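Local coordinates for protein DNA primase (Aquifex aeolicus, PDB 2AU3) that probably synthesises the short RNA primers from which DNA polymerase starts during chromosome replication, as a zinc-binding, DnaG-family RNA polymerase, at residues 121-124 with 125-128; 127-130 with 131-135. All coordinates share one frame; numbering follows the deposited sequence.

Contact 1 (121-124 with 125-128); sequences LKNR and EASE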
loop_
_atom_site.group_PDB
_atom_site.type_symbol
_atom_site.label_atom_id
_atom_site.label_comp_id
_atom_site.label_asym_id
_atom_site.label_seq_id
_atom_site.Cartn_x
_atom_site.Cartn_y
_atom_site.Cartn_z
ATOM N N LEU A 121 7.775 9.447 -15.483
ATOM C CA LEU A 121 7.872 10.880 -15.783
ATOM C C LEU A 121 8.309 11.149 -17.228
ATOM O O LEU A 121 7.840 12.095 -17.849
ATOM C CB LEU A 121 8.828 11.581 -14.801
ATOM C CG LEU A 121 8.438 11.556 -13.308
ATOM C CD1 LEU A 121 9.565 12.082 -12.401
ATOM C CD2 LEU A 121 7.141 12.323 -13.050
ATOM N N LYS A 122 9.200 10.304 -17.747
ATOM C CA LYS A 122 9.753 10.461 -19.077
ATOM C C LYS A 122 8.864 9.926 -20.211
ATOM O O LYS A 122 9.030 10.332 -21.364
ATOM C CB LYS A 122 11.135 9.818 -19.139
ATOM C CG LYS A 122 12.213 10.644 -18.445
ATOM C CD LYS A 122 13.486 10.728 -19.306
ATOM C CE LYS A 122 14.648 11.333 -18.531
ATOM N NZ LYS A 122 15.468 10.294 -17.813
ATOM N N ASN A 123 7.942 9.011 -19.896
ATOM C CA ASN A 123 7.073 8.430 -20.912
ATOM C C ASN A 123 5.714 9.117 -20.925
ATOM O O ASN A 123 4.958 9.035 -19.955
ATOM C CB ASN A 123 6.886 6.930 -20.688
ATOM C CG ASN A 123 6.137 6.263 -21.827
ATOM O OD1 ASN A 123 4.910 6.261 -21.856
ATOM N ND2 ASN A 123 6.876 5.711 -22.789
ATOM N N ARG A 124 5.412 9.788 -22.028
ATOM C CA ARG A 124 4.195 10.587 -22.122
ATOM C C ARG A 124 2.918 9.745 -22.107
ATOM O O ARG A 124 1.917 10.140 -21.520
ATOM C CB ARG A 124 4.238 11.469 -23.361
ATOM C CG ARG A 124 3.260 12.637 -23.327
ATOM C CD ARG A 124 3.409 13.577 -24.508
ATOM N NE ARG A 124 2.189 14.340 -24.779
ATOM C CZ ARG A 124 2.011 15.089 -25.863
ATOM N NH1 ARG A 124 2.976 15.166 -26.779
ATOM N NH2 ARG A 124 0.876 15.763 -26.028
ATOM N N GLU A 125 2.957 8.587 -22.758
ATOM C CA GLU A 125 1.788 7.721 -22.835
ATOM C C GLU A 125 1.438 7.131 -21.476
ATOM O O GLU A 125 0.283 7.182 -21.061
ATOM C CB GLU A 125 1.970 6.611 -23.880
ATOM C CG GLU A 125 2.433 7.097 -25.261
ATOM C CD GLU A 125 3.942 7.308 -25.346
ATOM O OE1 GLU A 125 4.694 6.302 -25.380
ATOM O OE2 GLU A 125 4.384 8.484 -25.374
ATOM N N ALA A 126 2.435 6.576 -20.787
ATOM C CA ALA A 126 2.214 6.045 -19.456
ATOM C C ALA A 126 1.659 7.112 -18.509
ATOM O O ALA A 126 0.726 6.845 -17.773
ATOM C CB ALA A 126 3.502 5.436 -18.887
ATOM N N SER A 127 2.250 8.309 -18.532
ATOM C CA SER A 127 1.875 9.375 -17.603
ATOM C C SER A 127 0.439 9.795 -17.881
ATOM O O SER A 127 -0.399 9.824 -16.965
ATOM C CB SER A 127 2.797 10.595 -17.741
ATOM O OG SER A 127 4.084 10.323 -17.240
ATOM N N GLU A 128 0.151 10.079 -19.152
ATOM C CA GLU A 128 -1.213 10.448 -19.548
ATOM C C GLU A 128 -2.185 9.330 -19.248
ATOM O O GLU A 128 -3.319 9.590 -18.814
ATOM C CB GLU A 128 -1.300 10.863 -21.026
ATOM C CG GLU A 128 -0.453 12.077 -21.377
ATOM C CD GLU A 128 -0.778 12.674 -22.751
ATOM O OE1 GLU A 128 -1.585 12.081 -23.514
ATOM O OE2 GLU A 128 -0.235 13.757 -23.058
#
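Asn123 turns its side-chain amide onto the first turn of helix 124-132 and caps it. Its CG lies opposite the backbone N (chi1 -173°), which carries OD1 forward to the N-H of Ala126. That bond is short, 2.7 Å from Ala126 N to Asn123 OD1, almost straight at 174°, and in the plane of the amide. Ala126 CB sits beside the same oxygen, 3.4 Å from Asn123 OD1. The main-chain carbonyl of Asn123 takes the N-H of Ser127, so one residue serves two successive amides of the new helix through two different oxygens. Ser127 OG also lies 3.1 Å from Asn123 O. Glu125 bends at chi2 and folds its carboxylate back beside the cap, its plane steeply inclined to the Asn123 amide.

Arg124 reaches along the helix to Glu128. Its CB packs near Glu125 N and OE2; CG passes 3.7 Å from Glu128 OE2, CD runs by the same oxygen slightly farther off, and NE, where the straight run from CG ends, donates its hydrogen to it. Beyond it, Arg124 CZ and NH2 stay 3.8 Å from Glu128 OE2, so NE alone makes the bond. This salt bridge, 3.0 Å from Arg124 NE to Glu128 OE2, enters at the edge of the guanidinium close to its plane, yet meets the carboxylate from above, the two planes being 73° apart. The same two residues are joined through the backbone, Glu128 N donating to Arg124 O. Tyr147 of strand 146-147 touches both Asn123 and Ala126, and Leu120 of the preceding helix touches Ala126 and Ser127. Together they make an asparagine N-cap followed by an i to i+4 salt bridge, at the break between helices 101-122 and 124-132 in the primase catalytic core.

Contact 2 (127-130 with 131-135); sequences SEYV and KSRGI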
loop_
_atom_site.group_PDB
_atom_site.type_symbol
_atom_site.label_atom_id
_atom_site.label_comp_id
_atom_site.label_asym_id
_atom_site.label_seq_id
_atom_site.Cartn_x
_atom_site.Cartn_y
_atom_site.Cartn_z
ATOM N N SER A 127 2.250 8.309 -18.532
ATOM C CA SER A 127 1.875 9.375 -17.603
ATOM C C SER A 127 0.439 9.795 -17.881
ATOM O O SER A 127 -0.399 9.824 -16.965
ATOM C CB SER A 127 2.797 10.595 -17.741
ATOM O OG SER A 127 4.084 10.323 -17.240
ATOM N N GLU A 128 0.151 10.079 -19.152
ATOM C CA GLU A 128 -1.213 10.448 -19.548
ATOM C C GLU A 128 -2.185 9.330 -19.248
ATOM O O GLU A 128 -3.319 9.590 -18.814
ATOM C CB GLU A 128 -1.300 10.863 -21.026
ATOM C CG GLU A 128 -0.453 12.077 -21.377
ATOM C CD GLU A 128 -0.778 12.674 -22.751
ATOM O OE1 GLU A 128 -1.585 12.081 -23.514
ATOM O OE2 GLU A 128 -0.235 13.757 -23.058
ATOM N N TYR A 129 -1.759 8.082 -19.432
ATOM C CA TYR A 129 -2.648 6.973 -19.108
ATOM C C TYR A 129 -3.080 7.084 -17.666
ATOM O O TYR A 129 -4.265 7.203 -17.390
ATOM C CB TYR A 129 -2.012 5.601 -19.365
ATOM C CG TYR A 129 -2.849 4.445 -18.834
ATOM C CD1 TYR A 129 -3.885 3.886 -19.601
ATOM C CD2 TYR A 129 -2.620 3.921 -17.565
ATOM C CE1 TYR A 129 -4.663 2.835 -19.110
ATOM C CE2 TYR A 129 -3.383 2.867 -17.068
ATOM C CZ TYR A 129 -4.404 2.327 -17.851
ATOM O OH TYR A 129 -5.168 1.291 -17.336
ATOM N N VAL A 130 -2.110 7.069 -16.751
ATOM C CA VAL A 130 -2.385 7.092 -15.308
ATOM C C VAL A 130 -3.336 8.225 -14.979
ATOM O O VAL A 130 -4.310 8.038 -14.256
ATOM C CB VAL A 130 -1.089 7.284 -14.498
ATOM C CG1 VAL A 130 -1.407 7.640 -13.014
ATOM C CG2 VAL A 130 -0.226 6.032 -14.587
ATOM N N LYS A 131 -3.047 9.392 -15.543
ATOM C CA LYS A 131 -3.844 10.593 -15.317
ATOM C C LYS A 131 -5.244 10.401 -15.851
ATOM O O LYS A 131 -6.221 10.730 -15.177
ATOM C CB LYS A 131 -3.196 11.802 -15.998
ATOM C CG LYS A 131 -3.090 13.033 -15.114
ATOM C CD LYS A 131 -3.837 14.213 -15.727
ATOM C CE LYS A 131 -3.760 15.454 -14.819
ATOM N NZ LYS A 131 -2.403 16.108 -14.831
ATOM N N SER A 132 -5.339 9.822 -17.048
ATOM C CA SER A 132 -6.628 9.613 -17.703
ATOM C C SER A 132 -7.543 8.710 -16.883
ATOM O O SER A 132 -8.766 8.813 -16.979
ATOM C CB SER A 132 -6.435 9.035 -19.117
ATOM O OG SER A 132 -6.296 7.620 -19.081
ATOM N N ARG A 133 -6.947 7.858 -16.055
ATOM C CA ARG A 133 -7.696 6.947 -15.184
ATOM C C ARG A 133 -8.162 7.581 -13.859
ATOM O O ARG A 133 -8.677 6.883 -12.986
ATOM C CB ARG A 133 -6.856 5.696 -14.893
ATOM C CG ARG A 133 -6.528 4.867 -16.154
ATOM C CD ARG A 133 -7.538 3.763 -16.463
ATOM N NE ARG A 133 -7.535 2.722 -15.427
ATOM C CZ ARG A 133 -8.632 2.206 -14.864
ATOM N NH1 ARG A 133 -9.849 2.628 -15.233
ATOM N NH2 ARG A 133 -8.512 1.255 -13.935
ATOM N N GLY A 134 -7.967 8.886 -13.699
ATOM C CA GLY A 134 -8.440 9.565 -12.503
ATOM C C GLY A 134 -7.495 9.542 -11.305
ATOM O O GLY A 134 -7.893 9.897 -10.185
ATOM N N ILE A 135 -6.247 9.137 -11.519
ATOM C CA ILE A 135 -5.244 9.225 -10.442
ATOM C C ILE A 135 -4.570 10.588 -10.430
ATOM O O ILE A 135 -4.033 11.052 -11.434
ATOM C CB ILE A 135 -4.244 8.067 -10.489
ATOM C CG1 ILE A 135 -5.022 6.745 -10.264
ATOM C CG2 ILE A 135 -3.157 8.233 -9.370
ATOM C CD1 ILE A 135 -4.378 5.533 -10.837
#
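Tyr129 and Arg133, one helical turn apart, run side by side in a CH-pi contact. Arg133 CG stands over one face, 3.9 Å from the centroid of the Tyr129 ring and displaced toward its rim, while bends at chi2 and chi3 keep CD near Tyr129 CZ and OH. With the Tyr129 ring cut back to an alanine, CG and CD of Arg133 would probably lose the face they lie on, leaving the arginine freer to turn.

Among the hydrogen bonds, Tyr129 O is gripped twice. Ser132 OG, swung between its own backbone N and carbonyl carbon (chi1 84°), gives its proton to a lone pair of Tyr129 O at 2.7 Å. Arg133 N lies nearly in line with the same C=O, 3.1 Å from Tyr129 O, but its N-H is bent (137°) and shared with a weak bond to Val130 O. Gly134, at positive phi (86°), closes the C-terminal turn of helix 124-132 through N to Lys131 O.

Apolar packing brings Val130 CG1 within 3.8 Å of Ile135 CB. The Arg133 side chain is about 10 Å from that of Asp295, a predicted magnesium ligand. Ile135 rests on Phe254, Leu257 and Ser261 of helix 253-261; Arg133 forms a cation-pi contact with Phe254, and Arg206 of strand 200-207 touches Tyr129 and Arg133.

Read from the N terminus, the chain leaves helix 101-122, breaks, and starts helix 124-132 at contact 1; contact 2 follows where that helix ends. Neither spans a long loop: the first closes the kink between two helices, the second the turn leading out of the shorter one. They neither nest nor cross, but overlap in Ser127 and Glu128, with centres about 9 Å apart. The start of helix 124-132 is thus set against helix 101-122 and strand 146-147, and its last turn and the turn after it against strand 200-207 and helix 253-261. All four segments belong to the N-terminal part of the catalytic core, whereas helix 253-261 belongs to the Toprim part.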